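Local coordinates for protein arabinofuranosidase (PDB 2Y2W) that hydrolyses terminal alpha-L-arabinofuranosyl bonds in arabinan and arabinoxylan, helping to break down the plant cell wall as a family 51 glycoside hydrolase, at residues D[161-166]-D[205-210]; D[336-341]-D[400-405]; D[341-346]-D[386-391]; D[391-396]-D[467-472]. One frame throughout, in Å; residues are numbered along the deposited sequence.

Contact 1: D[161-166]-D[205-210]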
loop_
_atom_site.group_PDB
_atom_site.type_symbol
_atom_site.label_atom_id
_atom_site.label_comp_id
_atom_site.label_asym_id
_atom_site.label_seq_id
_atom_site.Cartn_x
_atom_site.Cartn_y
_atom_site.Cartn_z
ATOM N N THR D 161 -14.118 -13.109 30.184
ATOM C CA THR D 161 -13.272 -11.968 29.853
ATOM C C THR D 161 -13.703 -11.313 28.550
ATOM O O THR D 161 -14.179 -11.985 27.637
ATOM C CB THR D 161 -11.781 -12.372 29.733
ATOM O OG1 THR D 161 -11.660 -13.527 28.891
ATOM C CG2 THR D 161 -11.186 -12.685 31.098
ATOM N N GLU D 162 -13.529 -9.996 28.485
ATOM C CA GLU D 162 -13.719 -9.211 27.271
ATOM C C GLU D 162 -12.542 -9.456 26.320
ATOM O O GLU D 162 -11.436 -9.771 26.768
ATOM C CB GLU D 162 -13.788 -7.733 27.656
ATOM C CG GLU D 162 -14.140 -6.754 26.542
ATOM C CD GLU D 162 -14.111 -5.305 27.012
ATOM O OE1 GLU D 162 -13.938 -5.065 28.230
ATOM O OE2 GLU D 162 -14.260 -4.398 26.162
ATOM N N ILE D 163 -12.784 -9.316 25.018
ATOM C CA ILE D 163 -11.733 -9.481 24.005
ATOM C C ILE D 163 -11.248 -8.137 23.472
ATOM O O ILE D 163 -12.052 -7.272 23.121
ATOM C CB ILE D 163 -12.195 -10.358 22.810
ATOM C CG1 ILE D 163 -12.595 -11.754 23.288
ATOM C CG2 ILE D 163 -11.096 -10.451 21.744
ATOM C CD1 ILE D 163 -13.285 -12.594 22.236
ATOM N N MET D 164 -9.930 -7.975 23.422
ATOM C CA MET D 164 -9.306 -6.822 22.789
ATOM C C MET D 164 -8.596 -7.294 21.516
ATOM O O MET D 164 -7.482 -7.821 21.566
ATOM C CB MET D 164 -8.329 -6.150 23.755
ATOM C CG MET D 164 -7.942 -4.734 23.365
ATOM S SD MET D 164 -6.436 -4.180 24.187
ATOM C CE MET D 164 -6.974 -4.053 25.893
ATOM N N LEU D 165 -9.259 -7.115 20.377
ATOM C CA LEU D 165 -8.797 -7.713 19.127
ATOM C C LEU D 165 -7.858 -6.807 18.346
ATOM O O LEU D 165 -8.206 -5.680 18.007
ATOM C CB LEU D 165 -9.983 -8.141 18.256
ATOM C CG LEU D 165 -9.732 -9.106 17.092
ATOM C CD1 LEU D 165 -8.878 -10.300 17.503
ATOM C CD2 LEU D 165 -11.057 -9.581 16.519
ATOM N N ALA D 166 -6.662 -7.319 18.072
ATOM C CA ALA D 166 -5.672 -6.610 17.277
ATOM C C ALA D 166 -5.717 -7.098 15.835
ATOM O O ALA D 166 -5.821 -8.303 15.584
ATOM C CB ALA D 166 -4.292 -6.807 17.861
ATOM N N MET D 205 -20.037 -11.384 18.089
ATOM C CA MET D 205 -19.135 -11.547 19.225
ATOM C C MET D 205 -19.074 -10.314 20.129
ATOM O O MET D 205 -18.571 -10.391 21.254
ATOM C CB MET D 205 -17.736 -11.927 18.740
ATOM C CG MET D 205 -17.691 -13.224 17.953
ATOM S SD MET D 205 -16.000 -13.729 17.624
ATOM C CE MET D 205 -16.253 -15.090 16.485
ATOM N N ASP D 206 -19.595 -9.193 19.631
ATOM C CA ASP D 206 -19.605 -7.914 20.350
ATOM C C ASP D 206 -18.228 -7.527 20.893
ATOM O O ASP D 206 -18.051 -7.318 22.099
ATOM C CB ASP D 206 -20.659 -7.907 21.469
ATOM C CG ASP D 206 -22.080 -8.019 20.944
ATOM O OD1 ASP D 206 -22.323 -7.709 19.753
ATOM O OD2 ASP D 206 -22.963 -8.416 21.736
ATOM N N ILE D 207 -17.255 -7.445 19.990
ATOM C CA ILE D 207 -15.925 -6.972 20.343
ATOM C C ILE D 207 -15.872 -5.449 20.178
ATOM O O ILE D 207 -15.977 -4.928 19.065
ATOM C CB ILE D 207 -14.830 -7.700 19.530
ATOM C CG1 ILE D 207 -14.884 -9.203 19.831
ATOM C CG2 ILE D 207 -13.444 -7.122 19.839
ATOM C CD1 ILE D 207 -13.965 -10.064 18.986
ATOM N N LYS D 208 -15.745 -4.757 21.310
ATOM C CA LYS D 208 -15.725 -3.292 21.371
ATOM C C LYS D 208 -14.344 -2.700 21.114
ATOM O O LYS D 208 -14.189 -1.797 20.288
ATOM C CB LYS D 208 -16.203 -2.818 22.745
ATOM C CG LYS D 208 -17.644 -2.356 22.812
ATOM C CD LYS D 208 -17.974 -1.891 24.228
ATOM C CE LYS D 208 -19.285 -1.124 24.280
ATOM N NZ LYS D 208 -19.540 -0.574 25.642
ATOM N N MET D 209 -13.351 -3.208 21.840
ATOM C CA MET D 209 -12.009 -2.639 21.837
ATOM C C MET D 209 -11.101 -3.326 20.815
ATOM O O MET D 209 -10.908 -4.545 20.857
ATOM C CB MET D 209 -11.408 -2.704 23.245
ATOM C CG MET D 209 -10.283 -1.724 23.500
ATOM S SD MET D 209 -9.884 -1.653 25.255
ATOM C CE MET D 209 -8.396 -0.655 25.229
ATOM N N TRP D 210 -10.554 -2.524 19.904
ATOM C CA TRP D 210 -9.714 -3.017 18.815
ATOM C C TRP D 210 -8.374 -2.294 18.776
ATOM O O TRP D 210 -8.316 -1.071 18.924
ATOM C CB TRP D 210 -10.411 -2.828 17.463
ATOM C CG TRP D 210 -11.649 -3.649 17.267
ATOM C CD1 TRP D 210 -12.848 -3.490 17.899
ATOM C CD2 TRP D 210 -11.820 -4.740 16.353
ATOM N NE1 TRP D 210 -13.748 -4.424 17.449
ATOM C CE2 TRP D 210 -13.144 -5.201 16.498
ATOM C CE3 TRP D 210 -10.981 -5.374 15.426
ATOM C CZ2 TRP D 210 -13.651 -6.264 15.753
ATOM C CZ3 TRP D 210 -11.485 -6.430 14.688
ATOM C CH2 TRP D 210 -12.809 -6.865 14.856
#
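Leu165 and Trp210 lead the apolar packing between the third and fourth strands of the (beta/alpha)8 barrel. They run side by side and point the same way. Leu165 CB sits over one face of the indole, 4.2 Å from the centroid of the six-membered ring and 16° off its normal, which fits a CH-pi contact. Farther out, Leu165 CD2 approaches Trp210 CH2 at 3.6 Å. Ile207 CG2 shares that ring face near the rim, while Ile207 CD1 lies 3.8 Å from Leu165 CD2 and also meets Ile163 CG2. On the face of the sheet carrying the methionines, Met164 and Met209 lie alongside each other, and a bend at chi3 (-68°) brings Met164 CE to 3.7 Å from Met209 CE.

Polar contacts are few. Leu165 N donates to Met209 O at 3.1 Å, and Trp210 CA sends a CA-H...O contact to Leu165 O. Within 205-210, Trp210 NE1 bonds Ile207 O at 2.8 Å, from above the carbonyl plane, and Asn185 ND2 is a second donor to that oxygen. With alanine at Trp210, Leu165 would probably lose its flat support and Ile207 O one of its donors.

Between these two segments a single backbone hydrogen bond thus accompanies extensive hydrocarbon packing, and the pairing continues with Cys211; Leu165 packs on helices 149-159 and 174-185, Trp210 on the latter, and the methionines face the barrel interior.

Contact 2: D[336-341]-D[400-405]; sequences LSFDEW and DRVRSA
Leu336 and Val402 pair across the parallel seventh and eighth strands of the (beta/alpha)8 barrel, whose segment axes approach to 4.4 Å with 20° between their directions. Followed outward, Leu336 CB meets Val402 CG2 at 3.8 Å and also lies against Arg401 O. Beyond the branch at CG, CD1 reaches Arg401 CG at 4.0 Å, whereas CD2 turns to Val402 CG2. Arg401 CG thus lies against an apolar group while the guanidinium forms a salt bridge with Asp322.

The backbone holds this register and then shifts it. Leu336 N donates to Arg401 O at 2.7 Å, almost straight (172°). Arg403 N returns only a weak bond to Leu336 O, and the next pair is Ser337 with Ser404, so Arg403 is the extra residue of a beta bulge. Phe338 N then donates to Ser404 O.

On the face shared with Leu336, Val402 CG1 stands anti to the backbone N (chi1 -180°), and this puts it near Phe338 CD1; an alanine at Val402 would probably open a gap between Leu336, Phe338 and Leu395 of the covering helix. Ala405 CB rests near Trp341 NE1, at 3.7 Å, just beyond Glu340, probably the catalytic nucleophile, near the C-terminal end of the seventh strand, as in related enzymes of this family.

The serine face looks into the barrel: Ser337 OG and Ser404 OG are 3.8 Å apart, and water 1 bridges them, 3.1 Å from Ser337 OG and 2.7 Å from Ser404 OG.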
loop_
_atom_site.group_PDB
_atom_site.type_symbol
_atom_site.label_atom_id
_atom_site.label_comp_id
_atom_site.label_asym_id
_atom_site.label_seq_id
_atom_site.Cartn_x
_atom_site.Cartn_y
_atom_site.Cartn_z
ATOM N N LEU D 336 -5.255 6.553 27.870
ATOM C CA LEU D 336 -4.049 5.759 27.693
ATOM C C LEU D 336 -4.339 4.280 27.891
ATOM O O LEU D 336 -5.126 3.903 28.768
ATOM C CB LEU D 336 -2.956 6.213 28.665
ATOM C CG LEU D 336 -1.940 7.271 28.218
ATOM C CD1 LEU D 336 -2.597 8.555 27.711
ATOM C CD2 LEU D 336 -0.982 7.575 29.359
ATOM N N SER D 337 -3.701 3.452 27.068
ATOM C CA SER D 337 -3.848 2.004 27.146
ATOM C C SER D 337 -2.486 1.329 27.278
ATOM O O SER D 337 -1.791 1.109 26.282
ATOM C CB SER D 337 -4.594 1.473 25.917
ATOM O OG SER D 337 -4.809 0.074 26.007
ATOM N N PHE D 338 -2.107 1.006 28.512
ATOM C CA PHE D 338 -0.866 0.282 28.784
ATOM C C PHE D 338 -1.002 -1.200 28.431
ATOM O O PHE D 338 -0.905 -2.071 29.296
ATOM C CB PHE D 338 -0.454 0.458 30.249
ATOM C CG PHE D 338 0.679 1.421 30.447
ATOM C CD1 PHE D 338 0.441 2.787 30.548
ATOM C CD2 PHE D 338 1.990 0.960 30.530
ATOM C CE1 PHE D 338 1.494 3.678 30.731
ATOM C CE2 PHE D 338 3.048 1.842 30.712
ATOM C CZ PHE D 338 2.800 3.203 30.814
ATOM N N ASP D 339 -1.206 -1.472 27.143
ATOM C CA ASP D 339 -1.577 -2.809 26.683
ATOM C C ASP D 339 -0.429 -3.821 26.613
ATOM O O ASP D 339 -0.651 -4.995 26.311
ATOM C CB ASP D 339 -2.369 -2.750 25.364
ATOM C CG ASP D 339 -1.663 -1.957 24.272
ATOM O OD1 ASP D 339 -0.495 -1.553 24.457
ATOM O OD2 ASP D 339 -2.295 -1.740 23.215
ATOM N N GLU D 340 0.788 -3.366 26.893
ATOM C CA GLU D 340 1.919 -4.266 27.108
ATOM C C GLU D 340 2.820 -3.731 28.218
ATOM O O GLU D 340 3.593 -2.796 28.008
ATOM C CB GLU D 340 2.711 -4.493 25.813
ATOM C CG GLU D 340 2.110 -5.555 24.897
ATOM C CD GLU D 340 3.011 -5.935 23.734
ATOM O OE1 GLU D 340 4.246 -6.012 23.920
ATOM O OE2 GLU D 340 2.477 -6.168 22.628
ATOM N N TRP D 341 2.694 -4.314 29.406
ATOM C CA TRP D 341 3.538 -3.947 30.541
ATOM C C TRP D 341 3.965 -5.176 31.337
ATOM O O TRP D 341 3.366 -6.242 31.209
ATOM C CB TRP D 341 2.839 -2.917 31.445
ATOM C CG TRP D 341 1.695 -3.464 32.257
ATOM C CD1 TRP D 341 0.384 -3.538 31.882
ATOM C CD2 TRP D 341 1.760 -4.002 33.586
ATOM N NE1 TRP D 341 -0.369 -4.091 32.888
ATOM C CE2 TRP D 341 0.450 -4.387 33.946
ATOM C CE3 TRP D 341 2.801 -4.199 34.506
ATOM C CZ2 TRP D 341 0.149 -4.955 35.188
ATOM C CZ3 TRP D 341 2.502 -4.767 35.741
ATOM C CH2 TRP D 341 1.183 -5.138 36.069
ATOM N N ASP D 400 -6.771 7.821 36.051
ATOM C CA ASP D 400 -7.640 8.874 35.542
ATOM C C ASP D 400 -7.422 9.060 34.049
ATOM O O ASP D 400 -8.330 9.475 33.326
ATOM C CB ASP D 400 -7.394 10.197 36.286
ATOM C CG ASP D 400 -5.947 10.682 36.181
ATOM O OD1 ASP D 400 -5.015 9.866 36.353
ATOM O OD2 ASP D 400 -5.743 11.891 35.938
ATOM N N ARG D 401 -6.208 8.756 33.598
ATOM C CA ARG D 401 -5.853 8.875 32.192
ATOM C C ARG D 401 -5.530 7.510 31.592
ATOM O O ARG D 401 -5.705 7.299 30.392
ATOM C CB ARG D 401 -4.681 9.842 32.013
ATOM C CG ARG D 401 -4.549 10.410 30.608
ATOM C CD ARG D 401 -5.723 11.316 30.253
ATOM N NE ARG D 401 -5.716 11.693 28.841
ATOM C CZ ARG D 401 -5.021 12.711 28.336
ATOM N NH1 ARG D 401 -4.262 13.470 29.122
ATOM N NH2 ARG D 401 -5.085 12.972 27.038
ATOM N N VAL D 402 -5.057 6.593 32.433
ATOM C CA VAL D 402 -4.837 5.211 32.023
ATOM C C VAL D 402 -6.078 4.393 32.379
ATOM O O VAL D 402 -6.231 3.921 33.507
ATOM C CB VAL D 402 -3.565 4.604 32.671
ATOM C CG1 VAL D 402 -3.362 3.160 32.218
ATOM C CG2 VAL D 402 -2.339 5.443 32.332
ATOM N N ARG D 403 -6.969 4.243 31.406
ATOM C CA ARG D 403 -8.233 3.546 31.623
ATOM C C ARG D 403 -8.172 2.074 31.204
ATOM O O ARG D 403 -9.155 1.344 31.330
ATOM C CB ARG D 403 -9.376 4.277 30.910
ATOM C CG ARG D 403 -9.559 5.745 31.321
ATOM C CD ARG D 403 -9.947 5.916 32.790
ATOM N NE ARG D 403 -11.170 5.194 33.139
ATOM C CZ ARG D 403 -11.735 5.204 34.343
ATOM N NH1 ARG D 403 -11.200 5.906 35.333
ATOM N NH2 ARG D 403 -12.846 4.511 34.556
ATOM N N SER D 404 -7.013 1.646 30.711
ATOM C CA SER D 404 -6.790 0.251 30.339
ATOM C C SER D 404 -5.326 -0.136 30.478
ATOM O O SER D 404 -4.435 0.661 30.190
ATOM C CB SER D 404 -7.257 -0.014 28.908
ATOM O OG SER D 404 -7.161 -1.392 28.599
ATOM N N ALA D 405 -5.094 -1.367 30.923
ATOM C CA ALA D 405 -3.752 -1.931 31.011
ATOM C C ALA D 405 -3.790 -3.441 30.782
ATOM O O ALA D 405 -4.654 -4.138 31.318
ATOM C CB ALA D 405 -3.113 -1.602 32.356
HETATM O O HOH W 1 -4.731 -2.328 27.932
#

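Contact 3: D[341-346]-D[386-391]; sequences WGVWYS and VVEGSL
Glu388 CG lies anti to its own carbonyl carbon (chi1 -77°), and the chain runs on extended, which carries the carboxylate off the helix to the backbone of Val343; Val343 in turn has CG1 anti to its N (chi1 172°), leaving CG2 to face Glu388 CG at 3.7 Å. The contact joins the loop after the seventh barrel strand to helix 382-397, which precedes the eighth strand in the (beta/alpha)8 fold. Val343 N donates to Glu388 OE2, a bond that is straight but weak at 3.4 Å. The same oxygen is salt-bridged to Arg407, which probably stabilises its negative charge inside the protein. Val343 CG2 also comes near Val387 CG1, one residue earlier on the helix.

Gly342 has no side chain where the chain turns its corner; with phi 135° a CB would jam against the preceding carbonyl O, and it would stand 3.9 Å from Glu388 OE2. The turn leads on to Trp344, which is important for substrate recognition by similarity and meets Tyr286 edge-to-face.

A helical turn beyond Glu388, Leu391 runs antiparallel alongside Trp341, its CD1 meeting the indole edge near the ring plane, 3.9 Å from Trp341 CE3.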
loop_
_atom_site.group_PDB
_atom_site.type_symbol
_atom_site.label_atom_id
_atom_site.label_comp_id
_atom_site.label_asym_id
_atom_site.label_seq_id
_atom_site.Cartn_x
_atom_site.Cartn_y
_atom_site.Cartn_z
ATOM N N TRP D 341 2.694 -4.314 29.406
ATOM C CA TRP D 341 3.538 -3.947 30.541
ATOM C C TRP D 341 3.965 -5.176 31.337
ATOM O O TRP D 341 3.366 -6.242 31.209
ATOM C CB TRP D 341 2.839 -2.917 31.445
ATOM C CG TRP D 341 1.695 -3.464 32.257
ATOM C CD1 TRP D 341 0.384 -3.538 31.882
ATOM C CD2 TRP D 341 1.760 -4.002 33.586
ATOM N NE1 TRP D 341 -0.369 -4.091 32.888
ATOM C CE2 TRP D 341 0.450 -4.387 33.946
ATOM C CE3 TRP D 341 2.801 -4.199 34.506
ATOM C CZ2 TRP D 341 0.149 -4.955 35.188
ATOM C CZ3 TRP D 341 2.502 -4.767 35.741
ATOM C CH2 TRP D 341 1.183 -5.138 36.069
ATOM N N GLY D 342 5.011 -5.019 32.146
ATOM C CA GLY D 342 5.474 -6.086 33.028
ATOM C C GLY D 342 6.977 -6.285 33.034
ATOM O O GLY D 342 7.716 -5.544 32.384
ATOM N N VAL D 343 7.421 -7.296 33.777
ATOM C CA VAL D 343 8.834 -7.636 33.871
ATOM C C VAL D 343 9.209 -8.645 32.790
ATOM O O VAL D 343 8.597 -9.709 32.692
ATOM C CB VAL D 343 9.198 -8.185 35.278
ATOM C CG1 VAL D 343 10.622 -8.723 35.307
ATOM C CG2 VAL D 343 9.023 -7.105 36.338
ATOM N N TRP D 344 10.209 -8.296 31.978
ATOM C CA TRP D 344 10.733 -9.193 30.944
ATOM C C TRP D 344 12.241 -9.037 30.753
ATOM O O TRP D 344 12.726 -7.964 30.388
ATOM C CB TRP D 344 9.987 -8.990 29.615
ATOM C CG TRP D 344 10.586 -9.705 28.417
ATOM C CD1 TRP D 344 11.222 -10.916 28.408
ATOM C CD2 TRP D 344 10.567 -9.257 27.053
ATOM N NE1 TRP D 344 11.614 -11.241 27.132
ATOM C CE2 TRP D 344 11.222 -10.242 26.280
ATOM C CE3 TRP D 344 10.061 -8.119 26.411
ATOM C CZ2 TRP D 344 11.389 -10.122 24.895
ATOM C CZ3 TRP D 344 10.226 -8.001 25.032
ATOM C CH2 TRP D 344 10.885 -8.997 24.291
ATOM N N TYR D 345 12.967 -10.124 31.006
ATOM C CA TYR D 345 14.409 -10.185 30.775
ATOM C C TYR D 345 14.685 -10.365 29.283
ATOM O O TYR D 345 14.812 -11.489 28.788
ATOM C CB TYR D 345 15.043 -11.305 31.612
ATOM C CG TYR D 345 15.105 -10.988 33.090
ATOM C CD1 TYR D 345 14.051 -11.323 33.943
ATOM C CD2 TYR D 345 16.215 -10.346 33.637
ATOM C CE1 TYR D 345 14.102 -11.023 35.307
ATOM C CE2 TYR D 345 16.275 -10.041 34.994
ATOM C CZ TYR D 345 15.220 -10.381 35.823
ATOM O OH TYR D 345 15.286 -10.077 37.164
ATOM N N SER D 346 14.772 -9.239 28.577
ATOM C CA SER D 346 14.834 -9.217 27.116
ATOM C C SER D 346 16.223 -9.479 26.531
ATOM O O SER D 346 16.376 -9.590 25.312
ATOM C CB SER D 346 14.266 -7.898 26.580
ATOM O OG SER D 346 14.856 -6.783 27.223
ATOM N N VAL D 386 7.776 -7.626 43.333
ATOM C CA VAL D 386 7.681 -6.349 44.050
ATOM C C VAL D 386 7.675 -5.167 43.074
ATOM O O VAL D 386 6.989 -4.166 43.302
ATOM C CB VAL D 386 8.807 -6.195 45.123
ATOM C CG1 VAL D 386 8.736 -4.836 45.819
ATOM C CG2 VAL D 386 8.719 -7.310 46.158
ATOM N N VAL D 387 8.429 -5.298 41.984
ATOM C CA VAL D 387 8.458 -4.280 40.932
ATOM C C VAL D 387 7.099 -4.168 40.234
ATOM O O VAL D 387 6.614 -3.062 39.994
ATOM C CB VAL D 387 9.602 -4.538 39.906
ATOM C CG1 VAL D 387 9.557 -3.530 38.756
ATOM C CG2 VAL D 387 10.951 -4.471 40.596
ATOM N N GLU D 388 6.484 -5.312 39.931
ATOM C CA GLU D 388 5.155 -5.333 39.311
ATOM C C GLU D 388 4.074 -4.778 40.237
ATOM O O GLU D 388 3.144 -4.110 39.778
ATOM C CB GLU D 388 4.787 -6.737 38.825
ATOM C CG GLU D 388 5.473 -7.125 37.521
ATOM C CD GLU D 388 4.877 -8.360 36.862
ATOM O OE1 GLU D 388 3.698 -8.693 37.131
ATOM O OE2 GLU D 388 5.593 -9.000 36.062
ATOM N N GLY D 389 4.211 -5.048 41.535
ATOM C CA GLY D 389 3.336 -4.476 42.555
ATOM C C GLY D 389 3.361 -2.958 42.554
ATOM O O GLY D 389 2.317 -2.315 42.682
ATOM N N SER D 390 4.555 -2.387 42.397
ATOM C CA SER D 390 4.725 -0.932 42.348
ATOM C C SER D 390 4.252 -0.334 41.024
ATOM O O SER D 390 3.778 0.805 40.993
ATOM C CB SER D 390 6.179 -0.530 42.630
ATOM O OG SER D 390 7.029 -0.837 41.538
ATOM N N LEU D 391 4.384 -1.095 39.937
ATOM C CA LEU D 391 3.877 -0.664 38.630
ATOM C C LEU D 391 2.355 -0.546 38.650
ATOM O O LEU D 391 1.798 0.432 38.149
ATOM C CB LEU D 391 4.327 -1.612 37.512
ATOM C CG LEU D 391 5.811 -1.691 37.138
ATOM C CD1 LEU D 391 6.029 -2.784 36.105
ATOM C CD2 LEU D 391 6.354 -0.364 36.630
#

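Contact 4: D[391-396]-D[467-472]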
loop_
_atom_site.group_PDB
_atom_site.type_symbol
_atom_site.label_atom_id
_atom_site.label_comp_id
_atom_site.label_asym_id
_atom_site.label_seq_id
_atom_site.Cartn_x
_atom_site.Cartn_y
_atom_site.Cartn_z
ATOM N N LEU D 391 4.384 -1.095 39.937
ATOM C CA LEU D 391 3.877 -0.664 38.630
ATOM C C LEU D 391 2.355 -0.546 38.650
ATOM O O LEU D 391 1.798 0.432 38.149
ATOM C CB LEU D 391 4.327 -1.612 37.512
ATOM C CG LEU D 391 5.811 -1.691 37.138
ATOM C CD1 LEU D 391 6.029 -2.784 36.105
ATOM C CD2 LEU D 391 6.354 -0.364 36.630
ATOM N N MET D 392 1.699 -1.538 39.250
ATOM C CA MET D 392 0.250 -1.527 39.443
ATOM C C MET D 392 -0.202 -0.330 40.286
ATOM O O MET D 392 -1.236 0.276 40.000
ATOM C CB MET D 392 -0.217 -2.844 40.076
ATOM C CG MET D 392 -1.731 -2.959 40.276
ATOM S SD MET D 392 -2.711 -2.646 38.785
ATOM C CE MET D 392 -2.345 -4.109 37.815
ATOM N N ILE D 393 0.581 -0.004 41.317
ATOM C CA ILE D 393 0.338 1.173 42.161
ATOM C C ILE D 393 0.387 2.468 41.342
ATOM O O ILE D 393 -0.495 3.321 41.475
ATOM C CB ILE D 393 1.332 1.230 43.361
ATOM C CG1 ILE D 393 0.967 0.166 44.405
ATOM C CG2 ILE D 393 1.376 2.630 43.991
ATOM C CD1 ILE D 393 2.040 -0.099 45.450
ATOM N N THR D 394 1.403 2.598 40.487
ATOM C CA THR D 394 1.533 3.764 39.605
ATOM C C THR D 394 0.367 3.836 38.619
ATOM O O THR D 394 -0.137 4.924 38.319
ATOM C CB THR D 394 2.883 3.767 38.843
ATOM O OG1 THR D 394 3.961 3.735 39.784
ATOM C CG2 THR D 394 3.030 5.016 37.975
ATOM N N LEU D 395 -0.058 2.672 38.130
ATOM C CA LEU D 395 -1.203 2.582 37.227
ATOM C C LEU D 395 -2.481 3.042 37.921
ATOM O O LEU D 395 -3.267 3.796 37.345
ATOM C CB LEU D 395 -1.365 1.156 36.684
ATOM C CG LEU D 395 -0.392 0.665 35.605
ATOM C CD1 LEU D 395 -0.487 -0.846 35.460
ATOM C CD2 LEU D 395 -0.634 1.349 34.262
ATOM N N LEU D 396 -2.670 2.594 39.162
ATOM C CA LEU D 396 -3.818 2.997 39.975
ATOM C C LEU D 396 -3.751 4.476 40.365
ATOM O O LEU D 396 -4.778 5.154 40.411
ATOM C CB LEU D 396 -3.945 2.110 41.218
ATOM C CG LEU D 396 -4.498 0.694 41.016
ATOM C CD1 LEU D 396 -4.179 -0.195 42.207
ATOM C CD2 LEU D 396 -5.998 0.719 40.766
ATOM N N ASP D 467 6.147 3.603 48.315
ATOM C CA ASP D 467 5.165 4.025 47.318
ATOM C C ASP D 467 3.854 3.277 47.571
ATOM O O ASP D 467 3.877 2.071 47.824
ATOM C CB ASP D 467 5.694 3.733 45.910
ATOM C CG ASP D 467 4.877 4.405 44.817
ATOM O OD1 ASP D 467 4.159 5.388 45.107
ATOM O OD2 ASP D 467 4.965 3.948 43.656
ATOM N N ALA D 468 2.722 3.984 47.507
ATOM C CA ALA D 468 1.425 3.404 47.895
ATOM C C ALA D 468 0.187 3.985 47.195
ATOM O O ALA D 468 0.194 5.136 46.749
ATOM C CB ALA D 468 1.253 3.485 49.414
ATOM N N VAL D 469 -0.867 3.167 47.113
ATOM C CA VAL D 469 -2.204 3.593 46.659
ATOM C C VAL D 469 -3.300 3.204 47.642
ATOM O O VAL D 469 -3.187 2.203 48.351
ATOM C CB VAL D 469 -2.619 2.982 45.292
ATOM C CG1 VAL D 469 -2.105 3.812 44.149
ATOM C CG2 VAL D 469 -2.196 1.517 45.171
ATOM N N VAL D 470 -4.371 3.992 47.657
ATOM C CA VAL D 470 -5.559 3.673 48.444
ATOM C C VAL D 470 -6.787 3.621 47.535
ATOM O O VAL D 470 -7.089 4.586 46.830
ATOM C CB VAL D 470 -5.794 4.697 49.586
ATOM C CG1 VAL D 470 -7.048 4.347 50.382
ATOM C CG2 VAL D 470 -4.587 4.767 50.512
ATOM N N THR D 471 -7.477 2.483 47.546
ATOM C CA THR D 471 -8.756 2.350 46.850
ATOM C C THR D 471 -9.890 2.224 47.861
ATOM O O THR D 471 -9.768 1.512 48.863
ATOM C CB THR D 471 -8.775 1.164 45.860
ATOM O OG1 THR D 471 -8.205 0.004 46.477
ATOM C CG2 THR D 471 -7.987 1.505 44.606
ATOM N N TRP D 472 -10.991 2.923 47.589
ATOM C CA TRP D 472 -12.076 3.069 48.556
ATOM C C TRP D 472 -13.452 3.131 47.897
ATOM O O TRP D 472 -13.695 3.955 47.010
ATOM C CB TRP D 472 -11.829 4.319 49.412
ATOM C CG TRP D 472 -12.942 4.692 50.352
ATOM C CD1 TRP D 472 -13.766 5.776 50.252
ATOM C CD2 TRP D 472 -13.340 3.993 51.538
ATOM N NE1 TRP D 472 -14.656 5.794 51.297
ATOM C CE2 TRP D 472 -14.418 4.712 52.103
ATOM C CE3 TRP D 472 -12.893 2.829 52.177
ATOM C CZ2 TRP D 472 -15.057 4.306 53.278
ATOM C CZ3 TRP D 472 -13.531 2.424 53.346
ATOM C CH2 TRP D 472 -14.601 3.164 53.884
HETATM O O HOH W 2 3.653 6.076 41.217
#
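Ile393 and Val469 form the apolar centre of the contact between helix 382-397 and strand 462-473, with the short segments' axes 7.7 Å apart at closest and inclined at 51°. Ile393 has CG1 anti to its carbonyl carbon (chi1 -73°), a torsion that sets both branches against the strand. CG1 comes to 3.5 Å from Val469 CG2, while CG2 lies against Val469 CG1 and the carbonyl carbon of Ala468. The tip, CD1, ends 3.7 Å from Asp467 O. Val469 is therefore held by both of its methyl groups, and its CG1 further meets Leu396 CB at 3.9 Å, these two side chains crossing at roughly a right angle. At the far end, Leu396 CD2 only approaches Thr471 CG2, while Leu482 of the adjoining strand packs on both Leu396 and Val469.

Polar contacts are indirect, since no hydrogen bond joins helix and strand directly. Water 2 lies 2.8 Å from Thr394 OG1 and donates a weak bond to Asp467 OD2. Thr394 OG1 is also hydrogen-bonded to Ser390 O in the preceding turn, so the helix itself helps fix this hydroxyl. The carboxylate lies beside Ile393 CG2 as well.

A barrel helix laid across a mixed beta-sheet, with Asp467, Val469 and Thr471 directed at the helix and Ala468 and Val470 away from it, marks the junction of the catalytic (beta/alpha)8 barrel with the beta domain, built mostly from C-terminal strands, in family 51 arabinofuranosidases.

Contacts 1 and 2 belong to one barrel sheet, and although their centres are 15 Å apart they meet inside it: Met209 CE lies 3.7 Å from both Ser404 OG and Ser337 OG. Contact 2 carries Glu340, the nucleophile by similarity, whose side chain is about 9 Å from that of Met164 in contact 1. Trp341 belongs to contacts 2 and 3 and Leu391 to contacts 3 and 4, so helix 382-397 carries the packing outward; Trp341 CZ2 also touches Met392 CE at 3.7 Å. Contact 3 includes Trp344, probably important for substrate recognition, whereas contact 4, centred about 26 Å from contact 1, lies away from the active site.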